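Local coordinates for protein 3-polyprenyl-4-hydroxybenzoate decarboxylase and related decarboxylases (Pelotomaculum thermopropionicum, PDB 6H6X) that binds prenylated FMN and metal ions as a UbiD-family enzyme, carboxylates 2-furoic acid to 2,5-furandicarboxylic acid and probably also decarboxylates aromatic acids, at residues B[208-211]-B[212-215]; B[36-39]-B[40-44]; B[101-104]-B[105-108]; B[307-310]-B[311-315]. The protein carries 8 engineered substitutions. All coordinates share one frame; numbering follows the deposited sequence.

How the interactions relate
From the N terminus, interaction 2 (36-44) comes first, turning the chain from helix 30-38 into strand 43-46 within a beta-alpha-beta unit. Interaction 3 (101-108) then leads a short 3-10 turn into the strand 105-107 of the large antiparallel sheet. Interaction 1 (208-215) opens helix 210-217 at the manganese and potassium sites, and interaction 4 (307-315) lies in the C-terminal part of helix 294-315. Each is a local contact within one continuous stretch; the four follow in series, and none nests within or crosses another. Interactions 1 and 4 come nearest, with closest atoms about 10 Å apart, whereas the centres of interactions 3 and 4 lie about 44 Å apart.

Interaction 1. Residues B[208-211]-B[212-215]; sequences VDEL and EIAS. With K (potassium ion), chain G; MN (manganese (II) ion), chain H.
Glu-210, which touches Ile-213 through its CG, bends at chi2 (95°) so that its OE2 serves both metals, manganese at 2.3 Å and potassium at 2.6 Å. Asn-147 and His-169 also bind the manganese, beside the prenylated flavin that Glu-210 touches. Asp-209 is the N-cap residue of helix 210-217: its OD1 takes the amide of Leu-211 at 2.8 Å, the donor standing 52° out of the carboxylate plane. With CG anti to its own N, chi1 173° turns the carboxylate forward to that amide, and OD2 goes on to a salt bridge with Arg-146. Water 1 accepts from Asp-209 N and donates to Glu-212 OE1 at 2.6 Å, bridging the N-cap amide and the N3 carboxylate in place of the direct bond of a capping box.

Asp-209 O accepts the amide of Ile-213 at 3.3 Å and, more weakly, that of Glu-212, which fixes the first turn of the helix. The two acids cross at about a right angle, with Asp-209 OD2 and Glu-212 OE2 4.1 Å apart, and the salt bridge of Asp-209 to Arg-146 probably eases the repulsion. Farther along, Ser-215 N bonds to Leu-211 O, while helix 194-199 packs on Ile-213 and Ala-214. Ile-213 CD1 lies 4.1 Å from Glu-210 CG and 4.2 Å from Val-208 CG2, bridging the metal ligand and the residue before the cap.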
loop_
_atom_site.group_PDB
_atom_site.type_symbol
_atom_site.label_atom_id
_atom_site.label_comp_id
_atom_site.label_asym_id
_atom_site.label_seq_id
_atom_site.Cartn_x
_atom_site.Cartn_y
_atom_site.Cartn_z
ATOM N N VAL B 208 -8.169 -18.769 -32.238
ATOM C CA VAL B 208 -6.733 -18.999 -31.997
ATOM C C VAL B 208 -6.538 -19.891 -30.778
ATOM O O VAL B 208 -7.112 -19.680 -29.701
ATOM C CB VAL B 208 -5.858 -17.716 -31.980
ATOM C CG1 VAL B 208 -6.397 -16.687 -31.046
ATOM C CG2 VAL B 208 -4.415 -18.023 -31.608
ATOM N N ASP B 209 -5.706 -20.900 -30.995
ATOM C CA ASP B 209 -5.549 -22.012 -30.090
ATOM C C ASP B 209 -4.568 -21.573 -29.003
ATOM O O ASP B 209 -3.380 -21.306 -29.253
ATOM C CB ASP B 209 -5.050 -23.223 -30.894
ATOM C CG ASP B 209 -4.693 -24.418 -30.035
ATOM O OD1 ASP B 209 -4.879 -24.387 -28.804
ATOM O OD2 ASP B 209 -4.214 -25.411 -30.619
ATOM N N GLU B 210 -5.073 -21.483 -27.775
ATOM C CA GLU B 210 -4.186 -21.106 -26.673
ATOM C C GLU B 210 -3.054 -22.076 -26.404
ATOM O O GLU B 210 -2.036 -21.664 -25.858
ATOM C CB GLU B 210 -4.965 -20.825 -25.407
ATOM C CG GLU B 210 -5.808 -19.575 -25.569
ATOM C CD GLU B 210 -7.235 -19.858 -25.999
ATOM O OE1 GLU B 210 -7.556 -20.929 -26.601
ATOM O OE2 GLU B 210 -8.050 -18.977 -25.677
ATOM N N LEU B 211 -3.168 -23.327 -26.809
ATOM C CA LEU B 211 -1.993 -24.254 -26.656
ATOM C C LEU B 211 -0.814 -23.833 -27.561
ATOM O O LEU B 211 0.338 -23.999 -27.202
ATOM C CB LEU B 211 -2.398 -25.703 -26.937
ATOM C CG LEU B 211 -3.426 -26.312 -25.994
ATOM C CD1 LEU B 211 -3.641 -27.781 -26.354
ATOM C CD2 LEU B 211 -3.027 -26.206 -24.523
ATOM N N GLU B 212 -1.128 -23.238 -28.700
ATOM C CA GLU B 212 -0.134 -22.659 -29.622
ATOM C C GLU B 212 0.486 -21.393 -29.092
ATOM O O GLU B 212 1.683 -21.140 -29.287
ATOM C CB GLU B 212 -0.769 -22.434 -31.010
ATOM C CG GLU B 212 -1.129 -23.765 -31.634
ATOM C CD GLU B 212 -1.622 -23.696 -33.072
ATOM O OE1 GLU B 212 -2.044 -22.620 -33.560
ATOM O OE2 GLU B 212 -1.618 -24.763 -33.717
ATOM N N ILE B 213 -0.296 -20.625 -28.341
ATOM C CA ILE B 213 0.259 -19.499 -27.618
ATOM C C ILE B 213 1.244 -19.995 -26.556
ATOM O O ILE B 213 2.367 -19.500 -26.432
ATOM C CB ILE B 213 -0.856 -18.620 -27.031
ATOM C CG1 ILE B 213 -1.696 -18.018 -28.167
ATOM C CG2 ILE B 213 -0.254 -17.474 -26.228
ATOM C CD1 ILE B 213 -3.039 -17.483 -27.719
ATOM N N ALA B 214 0.851 -21.017 -25.818
ATOM C CA ALA B 214 1.756 -21.595 -24.820
ATOM C C ALA B 214 3.039 -22.092 -25.451
ATOM O O ALA B 214 4.104 -21.875 -24.917
ATOM C CB ALA B 214 1.065 -22.754 -24.106
ATOM N N SER B 215 2.918 -22.775 -26.572
ATOM C CA SER B 215 4.076 -23.213 -27.365
ATOM C C SER B 215 5.048 -22.081 -27.681
ATOM O O SER B 215 6.218 -22.216 -27.446
ATOM C CB SER B 215 3.586 -23.835 -28.680
ATOM O OG SER B 215 3.856 -25.180 -28.728
HETATM K K K G . -8.708 -18.390 -23.203
HETATM MN MN MN H . -10.103 -18.683 -26.738
HETATM O O HOH W 1 -4.312 -21.305 -33.631
HETATM O O HOH W 2 -9.529 -16.475 -26.016
#

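Interaction 2. Residues B[36-39]-B[40-44]; sequences KQAD and GICSL
Ala-38 and Ile-41 span a type II beta turn in which Asp-39 has an extended backbone and Gly-40 follows with positive phi (79°). The turn is closed by Ile-41 N, which donates to Ala-38 O at 2.8 Å. Cys-42 N donates to the same oxygen at 3.2 Å. Two amides thus satisfy the Ala-38 carbonyl. Gly-40 suits its place, because a beta carbon would be jammed against Asp-39 O.

The turn is the helix-to-strand connection of a beta-alpha-beta unit, where the chain leaves helix 30-38 and enters strand 43-46, parallel to strand 18-21. The Ala-38 methyl is met from two directions roughly at right angles: Leu-44 reaches back to it with CD1, 3.7 Å from Ala-38 CB, while Cys-42 SG approaches the same CB to 4.1 Å. The sulfur is brought there by a chi1 of 73°, which sets it between the backbone N and carbonyl carbon of its own residue. Ile-41 rests CG2 3.8 Å from Ala-38 O. Asp-39 turns its carboxylate elsewhere, OD1 accepting from Arg-294 N. Leu-443 of the second subunit packs against both Ala-38 and Leu-44, and the Gln-37 amide bonds to the backbone of Ile-441 and Leu-443 of that subunit.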
loop_
_atom_site.group_PDB
_atom_site.type_symbol
_atom_site.label_atom_id
_atom_site.label_comp_id
_atom_site.label_asym_id
_atom_site.label_seq_id
_atom_site.Cartn_x
_atom_site.Cartn_y
_atom_site.Cartn_z
ATOM N N LYS B 36 -3.016 -18.850 2.167
ATOM C CA LYS B 36 -3.215 -17.396 2.260
ATOM C C LYS B 36 -2.078 -16.692 3.003
ATOM O O LYS B 36 -1.705 -15.574 2.678
ATOM C CB LYS B 36 -4.584 -17.026 2.865
ATOM N N GLN B 37 -1.506 -17.351 3.991
ATOM C CA GLN B 37 -0.383 -16.740 4.732
ATOM C C GLN B 37 0.898 -16.764 3.938
ATOM O O GLN B 37 1.803 -16.042 4.262
ATOM C CB GLN B 37 -0.169 -17.416 6.080
ATOM C CG GLN B 37 -1.372 -17.275 7.004
ATOM C CD GLN B 37 -1.291 -18.143 8.228
ATOM O OE1 GLN B 37 -0.263 -18.196 8.852
ATOM N NE2 GLN B 37 -2.398 -18.750 8.612
ATOM N N ALA B 38 0.985 -17.579 2.907
ATOM C CA ALA B 38 2.192 -17.581 2.051
ATOM C C ALA B 38 2.006 -16.750 0.789
ATOM O O ALA B 38 2.933 -16.591 0.017
ATOM C CB ALA B 38 2.556 -19.018 1.705
ATOM N N ASP B 39 0.808 -16.206 0.594
ATOM C CA ASP B 39 0.396 -15.550 -0.665
ATOM C C ASP B 39 1.420 -14.477 -1.028
ATOM O O ASP B 39 1.712 -13.610 -0.239
ATOM C CB ASP B 39 -1.009 -14.917 -0.472
ATOM C CG ASP B 39 -1.635 -14.364 -1.769
ATOM O OD1 ASP B 39 -1.295 -14.804 -2.901
ATOM O OD2 ASP B 39 -2.509 -13.480 -1.634
ATOM N N GLY B 40 1.977 -14.565 -2.218
ATOM C CA GLY B 40 2.961 -13.613 -2.659
ATOM C C GLY B 40 4.383 -13.799 -2.125
ATOM O O GLY B 40 5.277 -13.068 -2.584
ATOM N N ILE B 41 4.632 -14.719 -1.173
ATOM C CA ILE B 41 6.016 -14.875 -0.658
ATOM C C ILE B 41 6.589 -16.190 -1.174
ATOM O O ILE B 41 7.654 -16.206 -1.754
ATOM C CB ILE B 41 6.208 -14.642 0.885
ATOM C CG1 ILE B 41 6.547 -15.938 1.658
ATOM C CG2 ILE B 41 5.046 -13.855 1.482
ATOM C CD1 ILE B 41 6.814 -15.774 3.155
ATOM N N CYS B 42 5.860 -17.279 -1.011
ATOM C CA CYS B 42 6.310 -18.547 -1.531
ATOM C C CYS B 42 5.211 -19.559 -1.821
ATOM O O CYS B 42 4.137 -19.520 -1.255
ATOM C CB CYS B 42 7.325 -19.171 -0.550
ATOM S SG CYS B 42 6.508 -19.791 0.945
ATOM N N SER B 43 5.556 -20.490 -2.701
ATOM C CA SER B 43 4.744 -21.643 -3.029
ATOM C C SER B 43 4.825 -22.615 -1.882
ATOM O O SER B 43 5.884 -22.736 -1.259
ATOM C CB SER B 43 5.286 -22.319 -4.288
ATOM O OG SER B 43 4.508 -23.457 -4.592
ATOM N N LEU B 44 3.727 -23.319 -1.627
ATOM C CA LEU B 44 3.690 -24.334 -0.622
ATOM C C LEU B 44 3.316 -25.691 -1.223
ATOM O O LEU B 44 2.304 -25.828 -1.947
ATOM C CB LEU B 44 2.668 -23.991 0.445
ATOM C CG LEU B 44 2.871 -22.778 1.310
ATOM C CD1 LEU B 44 1.636 -22.615 2.198
ATOM C CD2 LEU B 44 4.102 -22.946 2.161
#

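Interaction 3. Residues B[101-104]-B[105-108]; sequences PVKE and CIIR
Lys-103, whose aliphatic stem lies near Ile-106, has its NZ gripped twice, by a salt bridge to Glu-228 and a hydrogen bond to Lys-226 O. A bend at chi2 (-65°) folds the chain before it straightens toward this pair, and its CD comes to 4.4 Å from Ile-106 CD1. The Lys-103 carbonyl is covered by the same isoleucine, with CG1 3.4 Å and CD1 3.5 Å from Lys-103 O. Ile-106 gets there because CG1 stands beside its own backbone N, anti to the carbonyl carbon (chi1 -62°), which carries the longer branch back along the chain.

Ahead of the strand, residues 101-104 form a single 3-10 turn, closed by Glu-104 N donating to Pro-101 O at 3.2 Å. From this turn the chain enters strand 105-107, which runs antiparallel to strand 264-280 in the large sheet of the Rift-related, flavin-binding region; Cys-105 and Ile-107 make backbone bonds with His-280 and Val-278. The turn is fastened to the same strand through Val-102 O, bonded to the hydroxyl of Thr-279. At the junction Cys-105 SG lies 3.7 Å from Glu-104 C and 3.9 Å from Glu-104 O, over the peptide that joins turn to strand. Glu-104 extends beyond CG, and its OE1 accepts from Arg-282 N.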
loop_
_atom_site.group_PDB
_atom_site.type_symbol
_atom_site.label_atom_id
_atom_site.label_comp_id
_atom_site.label_asym_id
_atom_site.label_seq_id
_atom_site.Cartn_x
_atom_site.Cartn_y
_atom_site.Cartn_z
ATOM N N PRO B 101 4.464 -38.962 -19.711
ATOM C CA PRO B 101 4.251 -39.176 -18.273
ATOM C C PRO B 101 2.777 -39.220 -17.813
ATOM O O PRO B 101 2.427 -40.024 -16.935
ATOM C CB PRO B 101 5.019 -38.056 -17.642
ATOM C CG PRO B 101 6.072 -37.679 -18.660
ATOM C CD PRO B 101 5.453 -37.910 -19.997
ATOM N N VAL B 102 1.906 -38.438 -18.436
ATOM C CA VAL B 102 0.512 -38.399 -18.009
ATOM C C VAL B 102 -0.290 -39.683 -18.308
ATOM O O VAL B 102 -1.461 -39.815 -17.868
ATOM C CB VAL B 102 -0.203 -37.138 -18.577
ATOM C CG1 VAL B 102 -0.613 -37.343 -20.028
ATOM C CG2 VAL B 102 -1.440 -36.760 -17.745
ATOM N N LYS B 103 0.312 -40.597 -19.091
ATOM C CA LYS B 103 -0.299 -41.890 -19.428
ATOM C C LYS B 103 0.132 -43.070 -18.536
ATOM O O LYS B 103 -0.383 -44.161 -18.707
ATOM C CB LYS B 103 -0.013 -42.240 -20.890
ATOM C CG LYS B 103 -0.626 -41.274 -21.895
ATOM C CD LYS B 103 -2.151 -41.287 -21.888
ATOM C CE LYS B 103 -2.658 -40.661 -23.178
ATOM N NZ LYS B 103 -4.140 -40.607 -23.283
ATOM N N GLU B 104 1.055 -42.837 -17.598
ATOM C CA GLU B 104 1.554 -43.860 -16.702
ATOM C C GLU B 104 0.439 -44.665 -15.995
ATOM O O GLU B 104 0.487 -45.893 -15.998
ATOM C CB GLU B 104 2.527 -43.227 -15.694
ATOM C CG GLU B 104 3.866 -42.871 -16.345
ATOM C CD GLU B 104 4.760 -41.936 -15.541
ATOM O OE1 GLU B 104 4.464 -41.564 -14.382
ATOM O OE2 GLU B 104 5.801 -41.548 -16.098
ATOM N N CYS B 105 -0.559 -43.983 -15.427
ATOM C CA CYS B 105 -1.749 -44.618 -14.845
ATOM C C CYS B 105 -3.007 -44.132 -15.565
ATOM O O CYS B 105 -3.152 -42.948 -15.817
ATOM C CB CYS B 105 -1.855 -44.292 -13.350
ATOM S SG CYS B 105 -0.320 -44.492 -12.418
ATOM N N ILE B 106 -3.920 -45.043 -15.874
ATOM C CA ILE B 106 -5.111 -44.754 -16.665
ATOM C C ILE B 106 -6.268 -45.471 -15.975
ATOM O O ILE B 106 -6.157 -46.660 -15.667
ATOM C CB ILE B 106 -4.949 -45.275 -18.116
ATOM C CG1 ILE B 106 -3.768 -44.563 -18.807
ATOM C CG2 ILE B 106 -6.238 -45.141 -18.906
ATOM C CD1 ILE B 106 -3.409 -45.107 -20.192
ATOM N N ILE B 107 -7.358 -44.755 -15.718
ATOM C CA ILE B 107 -8.511 -45.291 -15.018
ATOM C C ILE B 107 -9.713 -44.995 -15.876
ATOM O O ILE B 107 -9.967 -43.829 -16.235
ATOM C CB ILE B 107 -8.664 -44.675 -13.596
ATOM C CG1 ILE B 107 -7.411 -44.943 -12.744
ATOM C CG2 ILE B 107 -9.866 -45.254 -12.843
ATOM C CD1 ILE B 107 -6.365 -43.859 -12.813
ATOM N N ARG B 108 -10.440 -46.052 -16.233
ATOM C CA ARG B 108 -11.660 -45.954 -17.045
ATOM C C ARG B 108 -12.909 -46.511 -16.376
ATOM O O ARG B 108 -13.999 -46.279 -16.896
ATOM C CB ARG B 108 -11.465 -46.640 -18.397
ATOM C CG ARG B 108 -10.374 -45.968 -19.200
ATOM C CD ARG B 108 -10.091 -46.609 -20.514
ATOM N NE ARG B 108 -11.263 -46.532 -21.370
ATOM C CZ ARG B 108 -11.234 -46.648 -22.693
ATOM N NH1 ARG B 108 -10.079 -46.830 -23.346
ATOM N NH2 ARG B 108 -12.382 -46.595 -23.371
#

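Interaction 4. Residues B[307-310]-B[311-315]; sequences VLLQ and TVRQN. Engineered in segment 311-315: Asn-315 (natural residue Ala).
Thr-311 and Val-307 run alongside each other in the same direction, one helical turn apart. Thr-311 grips Val-307 O with two donors, its N at 3.0 Å and its OG1 at 2.8 Å, which reach the oxygen from opposite faces of the carbonyl plane. The hydroxyl, anti to its own carbonyl carbon (chi1 -44°), stands 37° out of that plane. Leu-308 and Val-312 also run alongside, Leu-308 CD1 meeting Val-312 CG2 at 3.8 Å.

Leu-309 runs alongside Arg-313, whose chain bends at chi3 (-66°) and brings the guanidinium back over the leucine. Leu-309 CD1 covers one face of that group, while CD2 is 3.4 Å from Arg-313 NH2; the same nitrogen forms a salt bridge with Glu-80. Regular backbone bonds join the turns, among them Arg-313 N to Leu-309 O at 2.8 Å. Engineered Asn-315 makes a weak hydrogen bond from ND2 to Thr-311 O.

The contact lies in the C-terminal part of helix 294-315. Leu-309 and Gln-310 meet helix 75-87, Leu-308 and Thr-311 rest on helix 345-356, and Leu-308, Leu-309, Val-312 and Arg-313 pack on strand 319-324 at the edge of the C-terminal sheet.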
loop_
_atom_site.group_PDB
_atom_site.type_symbol
_atom_site.label_atom_id
_atom_site.label_comp_id
_atom_site.label_asym_id
_atom_site.label_seq_id
_atom_site.Cartn_x
_atom_site.Cartn_y
_atom_site.Cartn_z
ATOM N N VAL B 307 -2.770 -6.861 -23.200
ATOM C CA VAL B 307 -3.779 -6.274 -24.070
ATOM C C VAL B 307 -3.976 -4.798 -23.812
ATOM O O VAL B 307 -4.093 -4.044 -24.754
ATOM C CB VAL B 307 -5.139 -6.998 -23.938
ATOM C CG1 VAL B 307 -6.294 -6.202 -24.568
ATOM C CG2 VAL B 307 -5.035 -8.384 -24.581
ATOM N N LEU B 308 -4.011 -4.389 -22.539
ATOM C CA LEU B 308 -4.116 -3.011 -22.179
ATOM C C LEU B 308 -2.920 -2.159 -22.714
ATOM O O LEU B 308 -3.136 -1.049 -23.238
ATOM C CB LEU B 308 -4.250 -2.855 -20.669
ATOM C CG LEU B 308 -4.169 -1.437 -20.085
ATOM C CD1 LEU B 308 -5.424 -0.672 -20.490
ATOM C CD2 LEU B 308 -4.060 -1.483 -18.549
ATOM N N LEU B 309 -1.685 -2.642 -22.546
ATOM C CA LEU B 309 -0.504 -1.944 -23.077
ATOM C C LEU B 309 -0.629 -1.686 -24.561
ATOM O O LEU B 309 -0.385 -0.558 -25.016
ATOM C CB LEU B 309 0.792 -2.713 -22.849
ATOM C CG LEU B 309 2.099 -1.991 -23.232
ATOM C CD1 LEU B 309 2.249 -0.631 -22.531
ATOM C CD2 LEU B 309 3.283 -2.874 -22.863
ATOM N N GLN B 310 -0.994 -2.722 -25.316
ATOM C CA GLN B 310 -1.179 -2.588 -26.772
ATOM C C GLN B 310 -2.242 -1.560 -27.132
ATOM O O GLN B 310 -1.979 -0.671 -27.948
ATOM C CB GLN B 310 -1.572 -3.911 -27.450
ATOM C CG GLN B 310 -0.402 -4.740 -27.937
ATOM C CD GLN B 310 -0.857 -6.057 -28.547
ATOM O OE1 GLN B 310 -1.778 -6.720 -28.026
ATOM N NE2 GLN B 310 -0.221 -6.451 -29.662
ATOM N N THR B 311 -3.428 -1.681 -26.549
ATOM C CA THR B 311 -4.504 -0.749 -26.863
ATOM C C THR B 311 -4.146 0.707 -26.570
ATOM O O THR B 311 -4.462 1.591 -27.350
ATOM C CB THR B 311 -5.770 -1.031 -26.053
ATOM O OG1 THR B 311 -6.031 -2.432 -26.033
ATOM C CG2 THR B 311 -6.980 -0.271 -26.686
ATOM N N VAL B 312 -3.495 0.928 -25.434
ATOM C CA VAL B 312 -3.100 2.242 -25.060
ATOM C C VAL B 312 -1.985 2.743 -25.980
ATOM O O VAL B 312 -2.020 3.893 -26.358
ATOM C CB VAL B 312 -2.691 2.300 -23.580
ATOM C CG1 VAL B 312 -2.124 3.652 -23.213
ATOM C CG2 VAL B 312 -3.905 2.029 -22.688
ATOM N N ARG B 313 -1.011 1.890 -26.317
ATOM C CA ARG B 313 0.107 2.279 -27.207
ATOM C C ARG B 313 -0.371 2.736 -28.620
ATOM O O ARG B 313 0.170 3.694 -29.148
ATOM C CB ARG B 313 1.146 1.172 -27.332
ATOM C CG ARG B 313 2.541 1.678 -27.737
ATOM C CD ARG B 313 3.485 0.573 -28.212
ATOM N NE ARG B 313 3.870 -0.398 -27.165
ATOM C CZ ARG B 313 4.708 -0.150 -26.156
ATOM N NH1 ARG B 313 5.276 1.060 -26.009
ATOM N NH2 ARG B 313 4.987 -1.122 -25.277
ATOM N N GLN B 314 -1.417 2.101 -29.158
ATOM C CA GLN B 314 -2.065 2.495 -30.416
ATOM C C GLN B 314 -2.421 3.961 -30.440
ATOM O O GLN B 314 -2.166 4.632 -31.444
ATOM C CB GLN B 314 -3.364 1.702 -30.702
ATOM C CG GLN B 314 -3.323 0.805 -31.934
ATOM C CD GLN B 314 -2.615 -0.526 -31.679
ATOM O OE1 GLN B 314 -3.253 -1.589 -31.657
ATOM N NE2 GLN B 314 -1.290 -0.474 -31.467
ATOM N N ASN B 315 -3.026 4.449 -29.350
ATOM C CA ASN B 315 -3.509 5.805 -29.302
ATOM C C ASN B 315 -2.528 6.743 -28.630
ATOM O O ASN B 315 -2.660 7.933 -28.789
ATOM C CB ASN B 315 -4.857 5.880 -28.587
ATOM C CG ASN B 315 -5.972 5.194 -29.339
ATOM O OD1 ASN B 315 -6.478 5.701 -30.328
ATOM N ND2 ASN B 315 -6.399 4.049 -28.835
#